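PDB 5XSJ: signal transduction histidine kinase, LytS from Clostridium beijerinckii, which probably acts as a membrane-bound sensor kinase that transfers phosphate from ATP to a protein histidine, this fragment being a four-helix N-terminal part. Local coordinates for residues B[32-43]-B[87-98]. Sequence-based numbering, arbitrary orientation.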
loop_
_atom_site.group_PDB
_atom_site.type_symbol
_atom_site.label_atom_id
_atom_site.label_comp_id
_atom_site.label_asym_id
_atom_site.label_seq_id
_atom_site.Cartn_x
_atom_site.Cartn_y
_atom_site.Cartn_z
ATOM N N SER B 32 20.163 6.632 5.685
ATOM C CA SER B 32 19.700 6.973 7.034
ATOM C C SER B 32 18.593 6.017 7.500
ATOM O O SER B 32 18.630 5.519 8.634
ATOM C CB SER B 32 19.202 8.421 7.081
ATOM O OG SER B 32 18.669 8.724 8.350
ATOM N N LEU B 33 17.624 5.759 6.618
ATOM C CA LEU B 33 16.502 4.857 6.897
ATOM C C LEU B 33 16.990 3.445 7.187
ATOM O O LEU B 33 16.571 2.814 8.156
ATOM C CB LEU B 33 15.514 4.834 5.710
ATOM C CG LEU B 33 14.309 3.892 5.881
ATOM C CD1 LEU B 33 13.406 4.317 7.054
ATOM C CD2 LEU B 33 13.502 3.763 4.605
ATOM N N ASP B 34 17.890 2.961 6.340
ATOM C CA ASP B 34 18.412 1.613 6.450
ATOM C C ASP B 34 19.113 1.391 7.793
ATOM O O ASP B 34 18.881 0.382 8.474
ATOM C CB ASP B 34 19.362 1.350 5.283
ATOM C CG ASP B 34 19.899 -0.062 5.276
ATOM O OD1 ASP B 34 19.256 -0.959 5.867
ATOM O OD2 ASP B 34 20.970 -0.276 4.675
ATOM N N ASN B 35 19.947 2.350 8.191
ATOM C CA ASN B 35 20.647 2.248 9.456
ATOM C C ASN B 35 19.682 2.370 10.621
ATOM O O ASN B 35 19.775 1.610 11.580
ATOM C CB ASN B 35 21.752 3.307 9.536
ATOM C CG ASN B 35 22.977 2.904 8.744
ATOM O OD1 ASN B 35 23.765 2.095 9.207
ATOM N ND2 ASN B 35 23.119 3.432 7.525
ATOM N N PHE B 36 18.741 3.307 10.511
ATOM C CA PHE B 36 17.650 3.445 11.483
ATOM C C PHE B 36 16.917 2.120 11.713
ATOM O O PHE B 36 16.762 1.682 12.847
ATOM C CB PHE B 36 16.660 4.520 11.009
ATOM C CG PHE B 36 15.361 4.540 11.766
ATOM C CD1 PHE B 36 15.295 5.054 13.052
ATOM C CD2 PHE B 36 14.194 4.069 11.178
ATOM C CE1 PHE B 36 14.095 5.088 13.749
ATOM C CE2 PHE B 36 12.989 4.101 11.868
ATOM C CZ PHE B 36 12.937 4.610 13.156
ATOM N N ASN B 37 16.467 1.498 10.621
ATOM C CA ASN B 37 15.810 0.195 10.670
ATOM C C ASN B 37 16.636 -0.848 11.419
ATOM O O ASN B 37 16.145 -1.508 12.338
ATOM C CB ASN B 37 15.522 -0.306 9.254
ATOM C CG ASN B 37 14.349 0.420 8.590
ATOM O OD1 ASN B 37 13.508 1.024 9.258
ATOM N ND2 ASN B 37 14.289 0.347 7.268
ATOM N N GLN B 38 17.894 -0.998 11.028
ATOM C CA GLN B 38 18.779 -1.957 11.692
ATOM C C GLN B 38 18.953 -1.641 13.161
ATOM O O GLN B 38 19.024 -2.550 13.986
ATOM C CB GLN B 38 20.146 -1.998 11.010
ATOM C CG GLN B 38 20.097 -2.548 9.576
ATOM C CD GLN B 38 21.434 -2.409 8.882
ATOM O OE1 GLN B 38 22.442 -2.965 9.327
ATOM N NE2 GLN B 38 21.465 -1.621 7.817
ATOM N N TYR B 39 19.013 -0.356 13.501
ATOM C CA TYR B 39 19.187 0.014 14.899
ATOM C C TYR B 39 17.996 -0.413 15.745
ATOM O O TYR B 39 18.172 -1.008 16.808
ATOM C CB TYR B 39 19.405 1.514 15.056
ATOM C CG TYR B 39 19.558 1.925 16.507
ATOM C CD1 TYR B 39 20.648 1.482 17.263
ATOM C CD2 TYR B 39 18.621 2.738 17.123
ATOM C CE1 TYR B 39 20.799 1.845 18.603
ATOM C CE2 TYR B 39 18.761 3.115 18.462
ATOM C CZ TYR B 39 19.855 2.663 19.193
ATOM O OH TYR B 39 20.004 3.039 20.507
ATOM N N ILE B 40 16.787 -0.114 15.273
ATOM C CA ILE B 40 15.578 -0.493 16.000
ATOM C C ILE B 40 15.461 -2.015 16.140
ATOM O O ILE B 40 14.951 -2.510 17.147
ATOM C CB ILE B 40 14.295 0.057 15.302
ATOM C CG1 ILE B 40 14.312 1.587 15.277
ATOM C CG2 ILE B 40 13.022 -0.458 15.989
ATOM C CD1 ILE B 40 14.660 2.219 16.635
ATOM N N LEU B 41 15.943 -2.752 15.139
ATOM C CA LEU B 41 15.829 -4.209 15.150
ATOM C C LEU B 41 16.907 -4.921 15.961
ATOM O O LEU B 41 16.709 -6.070 16.338
ATOM C CB LEU B 41 15.848 -4.768 13.727
ATOM C CG LEU B 41 14.667 -4.469 12.795
ATOM C CD1 LEU B 41 14.568 -5.567 11.746
ATOM C CD2 LEU B 41 13.367 -4.327 13.563
ATOM N N ASN B 42 18.034 -4.263 16.241
ATOM C CA ASN B 42 19.115 -4.929 16.993
ATOM C C ASN B 42 19.886 -4.063 18.005
ATOM O O ASN B 42 20.505 -4.581 18.932
ATOM C CB ASN B 42 20.126 -5.536 16.018
ATOM C CG ASN B 42 21.181 -6.382 16.729
ATOM O OD1 ASN B 42 20.856 -7.295 17.498
ATOM N ND2 ASN B 42 22.454 -6.050 16.505
ATOM N N GLY B 43 19.878 -2.751 17.818
ATOM C CA GLY B 43 20.472 -1.858 18.794
ATOM C C GLY B 43 21.966 -1.621 18.699
ATOM O O GLY B 43 22.555 -1.088 19.633
ATOM N N TYR B 87 10.345 13.123 8.950
ATOM C CA TYR B 87 11.084 11.884 9.105
ATOM C C TYR B 87 11.984 11.935 10.326
ATOM O O TYR B 87 12.069 10.983 11.089
ATOM C CB TYR B 87 11.921 11.625 7.861
ATOM C CG TYR B 87 12.994 10.599 8.080
ATOM C CD1 TYR B 87 12.673 9.251 8.156
ATOM C CD2 TYR B 87 14.339 10.968 8.193
ATOM C CE1 TYR B 87 13.655 8.279 8.347
ATOM C CE2 TYR B 87 15.333 9.997 8.390
ATOM C CZ TYR B 87 14.987 8.651 8.458
ATOM O OH TYR B 87 15.961 7.673 8.651
ATOM N N ILE B 88 12.674 13.061 10.494
ATOM C CA ILE B 88 13.553 13.240 11.643
ATOM C C ILE B 88 12.755 13.113 12.937
ATOM O O ILE B 88 13.174 12.435 13.878
ATOM C CB ILE B 88 14.282 14.598 11.560
ATOM C CG1 ILE B 88 15.284 14.544 10.398
ATOM C CG2 ILE B 88 14.995 14.915 12.868
ATOM C CD1 ILE B 88 15.835 15.882 9.967
ATOM N N GLU B 89 11.566 13.702 12.952
ATOM C CA GLU B 89 10.736 13.685 14.147
ATOM C C GLU B 89 10.190 12.285 14.428
ATOM O O GLU B 89 10.192 11.841 15.572
ATOM C CB GLU B 89 9.595 14.691 14.000
ATOM C CG GLU B 89 8.753 14.879 15.234
ATOM C CD GLU B 89 7.463 15.632 14.937
ATOM O OE1 GLU B 89 6.674 15.853 15.879
ATOM O OE2 GLU B 89 7.224 15.985 13.754
ATOM N N SER B 90 9.725 11.592 13.388
ATOM C CA SER B 90 9.188 10.240 13.547
ATOM C C SER B 90 10.256 9.237 13.942
ATOM O O SER B 90 10.016 8.351 14.768
ATOM C CB SER B 90 8.515 9.766 12.255
ATOM O OG SER B 90 7.390 10.568 11.951
ATOM N N SER B 91 11.432 9.355 13.329
ATOM C CA SER B 91 12.519 8.438 13.634
ATOM C C SER B 91 13.102 8.706 15.024
ATOM O O SER B 91 13.499 7.783 15.726
ATOM C CB SER B 91 13.611 8.533 12.561
ATOM O OG SER B 91 13.967 9.881 12.309
ATOM N N LYS B 92 13.147 9.965 15.437
ATOM C CA LYS B 92 13.651 10.265 16.778
ATOM C C LYS B 92 12.675 9.781 17.844
ATOM O O LYS B 92 13.088 9.240 18.878
ATOM C CB LYS B 92 13.933 11.767 16.943
ATOM C CG LYS B 92 15.271 12.187 16.338
ATOM C CD LYS B 92 15.649 13.643 16.650
ATOM C CE LYS B 92 16.988 14.011 15.981
ATOM N NZ LYS B 92 17.346 15.460 16.076
ATOM N N ASN B 93 11.380 9.965 17.598
ATOM C CA ASN B 93 10.383 9.459 18.530
ATOM C C ASN B 93 10.455 7.940 18.647
ATOM O O ASN B 93 10.328 7.395 19.743
ATOM C CB ASN B 93 8.973 9.892 18.119
ATOM C CG ASN B 93 8.749 11.377 18.304
ATOM O OD1 ASN B 93 9.500 12.042 19.009
ATOM N ND2 ASN B 93 7.734 11.909 17.654
ATOM N N THR B 94 10.672 7.259 17.527
ATOM C CA THR B 94 10.831 5.806 17.553
ATOM C C THR B 94 12.057 5.424 18.381
ATOM O O THR B 94 11.978 4.559 19.237
ATOM C CB THR B 94 10.975 5.194 16.134
ATOM O OG1 THR B 94 9.864 5.574 15.317
ATOM C CG2 THR B 94 11.047 3.679 16.206
ATOM N N ILE B 95 13.188 6.073 18.121
ATOM C CA ILE B 95 14.434 5.762 18.817
ATOM C C ILE B 95 14.262 5.985 20.317
ATOM O O ILE B 95 14.696 5.187 21.147
ATOM C CB ILE B 95 15.598 6.628 18.280
ATOM C CG1 ILE B 95 15.972 6.202 16.864
ATOM C CG2 ILE B 95 16.812 6.543 19.190
ATOM C CD1 ILE B 95 17.028 7.083 16.259
ATOM N N SER B 96 13.585 7.072 20.651
ATOM C CA SER B 96 13.310 7.407 22.034
ATOM C C SER B 96 12.476 6.342 22.761
ATOM O O SER B 96 12.806 5.957 23.873
ATOM C CB SER B 96 12.617 8.763 22.093
ATOM O OG SER B 96 12.311 9.107 23.421
ATOM N N ALA B 97 11.400 5.871 22.146
ATOM C CA ALA B 97 10.583 4.824 22.757
ATOM C C ALA B 97 11.350 3.511 22.816
ATOM O O ALA B 97 11.244 2.759 23.778
ATOM C CB ALA B 97 9.267 4.639 21.985
ATOM N N TYR B 98 12.127 3.244 21.773
ATOM C CA TYR B 98 12.937 2.040 21.705
ATOM C C TYR B 98 13.946 1.973 22.850
ATOM O O TYR B 98 14.080 0.945 23.518
ATOM C CB TYR B 98 13.669 1.978 20.370
ATOM C CG TYR B 98 14.688 0.864 20.270
ATOM C CD1 TYR B 98 14.287 -0.456 20.149
ATOM C CD2 TYR B 98 16.049 1.133 20.285
ATOM C CE1 TYR B 98 15.202 -1.474 20.043
ATOM C CE2 TYR B 98 16.981 0.112 20.191
ATOM C CZ TYR B 98 16.545 -1.187 20.066
ATOM O OH TYR B 98 17.444 -2.213 19.962
#
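The ring of Phe-36 lies between Ser-91 CB on one face and Ile-40 CG1 of its own helix on the opposite face. Thr-94 CB and Ile-95 CG1 meet its edge, with Phe-36 CZ 3.6 Å from Thr-94 CB. Tyr-87, Ser-91, Thr-94 and Ile-95 form the hole, and Phe-36 is the knob. Its CG stands anti to the backbone N (chi1 168°), which sends the ring across to helix 73-99.

Tyr-98 turns its edge to one face of Tyr-39 in a T-shaped pair, ring centres 5.3 Å apart and planes at 69°. One face of Tyr-98 also takes Ile-40 CA in a CH-pi contact, 4.2 Å from the ring centroid. Ile-40 CD1 lies 3.9 Å from Tyr-98 CB. At the ring's edge, Gly-43 CA comes within 3.3 Å of Tyr-98 OH; Gly-43 has a positive phi and has left helical backbone angles.

At the other end, Tyr-87 OH donates to Ser-32 OG over 2.9 Å, and that oxygen lies in the plane of the tyrosine ring. Ser-91 OG sits over the centre of one Tyr-87 face. Tyr-51 of helix 45-67 bonds Ser-32 OG through its backbone O and Ser-91 OG through its hydroxyl. The Tyr-39 hydroxyl bonds Glu-99.

Segments 32-42 and 87-98 run nearly parallel, at 16°, within an all-helical four-helix domain. Their interface is mainly aromatic and aliphatic. The buried serine hydroxyls are satisfied by hydrogen bonds that tie this helix pair to helix 45-67.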